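Local coordinates for periplasmic binding protein/LacI transcriptional regulator (PDB 5HQJ) that binds D-arabinose in its pyranose form and probably delivers such sugars to an ABC transporter as its periplasmic solute-binding component, at residues 244-249 with 265-270. Numbering follows the deposited sequence.
With 64K (alpha-D-arabinopyranose), chain B.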
loop_
_atom_site.group_PDB
_atom_site.type_symbol
_atom_site.label_atom_id
_atom_site.label_comp_id
_atom_site.label_asym_id
_atom_site.label_seq_id
_atom_site.Cartn_x
_atom_site.Cartn_y
_atom_site.Cartn_z
ATOM N N LEU A 244 -15.875 -0.459 -0.189
ATOM C CA LEU A 244 -14.795 0.467 0.138
ATOM C C LEU A 244 -13.479 -0.150 -0.310
ATOM O O LEU A 244 -13.208 -1.323 -0.031
ATOM C CB LEU A 244 -14.761 0.766 1.641
ATOM C CG LEU A 244 -16.033 1.337 2.257
ATOM C CD1 LEU A 244 -15.870 1.611 3.781
ATOM C CD2 LEU A 244 -16.403 2.665 1.565
ATOM N N ALA A 245 -12.667 0.616 -1.019
ATOM C CA ALA A 245 -11.489 0.064 -1.634
ATOM C C ALA A 245 -10.305 0.956 -1.326
ATOM O O ALA A 245 -10.484 2.034 -0.822
ATOM C CB ALA A 245 -11.678 -0.074 -3.148
ATOM N N PHE A 246 -9.121 0.456 -1.635
ATOM C CA PHE A 246 -7.858 1.156 -1.433
ATOM C C PHE A 246 -7.229 1.578 -2.756
ATOM O O PHE A 246 -7.306 0.871 -3.775
ATOM C CB PHE A 246 -6.885 0.262 -0.646
ATOM C CG PHE A 246 -6.415 0.853 0.649
ATOM C CD1 PHE A 246 -5.221 1.533 0.714
ATOM C CD2 PHE A 246 -7.161 0.744 1.812
ATOM C CE1 PHE A 246 -4.799 2.088 1.906
ATOM C CE2 PHE A 246 -6.723 1.288 3.008
ATOM C CZ PHE A 246 -5.552 1.960 3.046
ATOM N N ASP A 247 -6.634 2.772 -2.714
ATOM C CA ASP A 247 -5.803 3.354 -3.777
ATOM C C ASP A 247 -6.675 3.890 -4.903
ATOM O O ASP A 247 -7.907 3.810 -4.843
ATOM C CB ASP A 247 -4.777 2.345 -4.258
ATOM C CG ASP A 247 -3.877 1.842 -3.126
ATOM O OD1 ASP A 247 -3.506 2.644 -2.213
ATOM O OD2 ASP A 247 -3.542 0.638 -3.100
ATOM N N ASP A 248 -6.048 4.549 -5.871
ATOM C CA ASP A 248 -6.800 5.290 -6.894
ATOM C C ASP A 248 -6.378 4.882 -8.299
ATOM O O ASP A 248 -6.357 5.713 -9.204
ATOM C CB ASP A 248 -6.636 6.820 -6.728
ATOM C CG ASP A 248 -5.296 7.333 -7.243
ATOM O OD1 ASP A 248 -4.324 6.565 -7.118
ATOM O OD2 ASP A 248 -5.222 8.482 -7.746
ATOM N N LEU A 249 -6.061 3.601 -8.470
ATOM C CA LEU A 249 -5.879 3.002 -9.802
ATOM C C LEU A 249 -7.017 3.363 -10.736
ATOM O O LEU A 249 -8.155 3.432 -10.293
ATOM C CB LEU A 249 -5.840 1.487 -9.709
ATOM C CG LEU A 249 -4.548 0.741 -9.462
ATOM C CD1 LEU A 249 -3.919 1.179 -8.155
ATOM C CD2 LEU A 249 -4.906 -0.744 -9.475
HETATM N N MSE A 265 -9.873 4.795 -0.177
HETATM C CA MSE A 265 -8.835 5.361 0.678
HETATM C C MSE A 265 -7.607 5.601 -0.187
HETATM O O MSE A 265 -7.047 4.620 -0.687
HETATM C CB MSE A 265 -8.498 4.426 1.851
HETATM C CG MSE A 265 -9.686 4.012 2.694
HETATM SE SE MSE A 265 -10.284 5.524 3.758
HETATM C CE MSE A 265 -8.879 5.570 5.099
ATOM N N VAL A 266 -7.206 6.875 -0.361
ATOM C CA VAL A 266 -6.085 7.224 -1.210
ATOM C C VAL A 266 -4.929 7.630 -0.330
ATOM O O VAL A 266 -5.048 8.561 0.440
ATOM C CB VAL A 266 -6.435 8.319 -2.202
ATOM C CG1 VAL A 266 -5.251 8.560 -3.150
ATOM C CG2 VAL A 266 -7.703 7.932 -2.985
ATOM N N GLN A 267 -3.826 6.903 -0.444
ATOM C CA GLN A 267 -2.599 7.181 0.285
ATOM C C GLN A 267 -1.882 8.327 -0.459
ATOM O O GLN A 267 -2.475 8.920 -1.345
ATOM C CB GLN A 267 -1.737 5.923 0.378
ATOM C CG GLN A 267 -2.457 4.688 0.866
ATOM C CD GLN A 267 -1.490 3.552 0.931
ATOM O OE1 GLN A 267 -0.583 3.551 1.744
ATOM N NE2 GLN A 267 -1.668 2.564 0.043
ATOM N N ARG A 268 -0.648 8.648 -0.074
ATOM C CA ARG A 268 0.154 9.639 -0.766
ATOM C C ARG A 268 1.454 9.011 -1.306
ATOM O O ARG A 268 2.525 9.269 -0.812
ATOM C CB ARG A 268 0.434 10.839 0.176
ATOM C CG ARG A 268 -0.815 11.635 0.557
ATOM C CD ARG A 268 -0.524 13.042 0.993
ATOM N NE ARG A 268 -1.768 13.800 1.052
ATOM C CZ ARG A 268 -2.600 13.786 2.084
ATOM N NH1 ARG A 268 -2.313 13.070 3.155
ATOM N NH2 ARG A 268 -3.710 14.494 2.039
ATOM N N PRO A 269 1.345 8.136 -2.332
ATOM C CA PRO A 269 2.520 7.409 -2.848
ATOM C C PRO A 269 3.581 8.326 -3.498
ATOM O O PRO A 269 4.780 8.074 -3.415
ATOM C CB PRO A 269 1.892 6.423 -3.864
ATOM C CG PRO A 269 0.548 6.999 -4.223
ATOM C CD PRO A 269 0.089 7.683 -2.950
ATOM N N VAL A 270 3.135 9.389 -4.173
ATOM C CA VAL A 270 4.054 10.333 -4.797
ATOM C C VAL A 270 4.895 10.977 -3.699
ATOM O O VAL A 270 6.112 11.060 -3.807
ATOM C CB VAL A 270 3.309 11.435 -5.609
ATOM C CG1 VAL A 270 4.314 12.307 -6.296
ATOM C CG2 VAL A 270 2.435 10.820 -6.622
HETATM O O2 64K B . 0.091 0.308 0.195
HETATM C C2 64K B . -0.153 -0.878 -0.635
HETATM C C3 64K B . -1.123 -0.484 -1.702
HETATM O O3 64K B . -2.409 -0.384 -1.131
HETATM C C4 64K B . -1.228 -1.537 -2.800
HETATM O O4 64K B . -1.849 -2.747 -2.328
HETATM C C5 64K B . 0.107 -1.885 -3.281
HETATM O O5 64K B . 0.863 -2.462 -2.189
HETATM C C1 64K B . 1.139 -1.344 -1.246
HETATM O O1 64K B . 1.954 -1.813 -0.243
HETATM O O HOH W 1 -3.229 5.242 -2.668
#
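D247 and Q267 meet at the sugar-binding ends of two parallel strands, 242-246 and 263-266, joined by helix 250-258 in a beta-alpha-beta unit of the periplasmic binding protein fold. The parallel register rests on two backbone hydrogen bonds either side of F246: M265 N donates to A245 O at 2.9 Å, and D247 N to M265 O at 2.8 Å. F246 and M265 are thus bridge partners, with side chains on the same face of the sheet, where both also touch M139 of helix 132-146.

Apolar packing follows from that pairing. M265 CB lies over one face of the F246 ring, 3.9 Å from its centroid and 17° off the normal, which meets the criterion for a CH-pi contact. Q267 instead approaches the ring edge, its CG 3.7 Å from F246 CE1, and its amide is turned 75° from the ring plane. R168 adds a cation-pi contact to this ring. Just past strand 242-246, D248 CB touches V266 CG2, while the D248 carboxylate is engaged by Y309 and K311.

Polar contacts build part of the arabinose site. Q267 NE2 donates at 2.9 Å to the syn lone pair of D247 OD1, on the side of the other carboxylate oxygen; amide and carboxylate are nearly coplanar. The Q267 chain, extended beyond CG, carries the amide up to the ligand, and OE1 bonds to T130, which helps fix the amide's rotation. One water donates to D247 OD1 and accepts from Q267 N, making a second link between these residues. On the sugar, the O3 hydroxyl donates to D247 OD2 in a very short 2.5 Å bond, and Q267 NE2 reaches 64K O2 at 2.9 Å with an almost straight N-H...O angle of 174°.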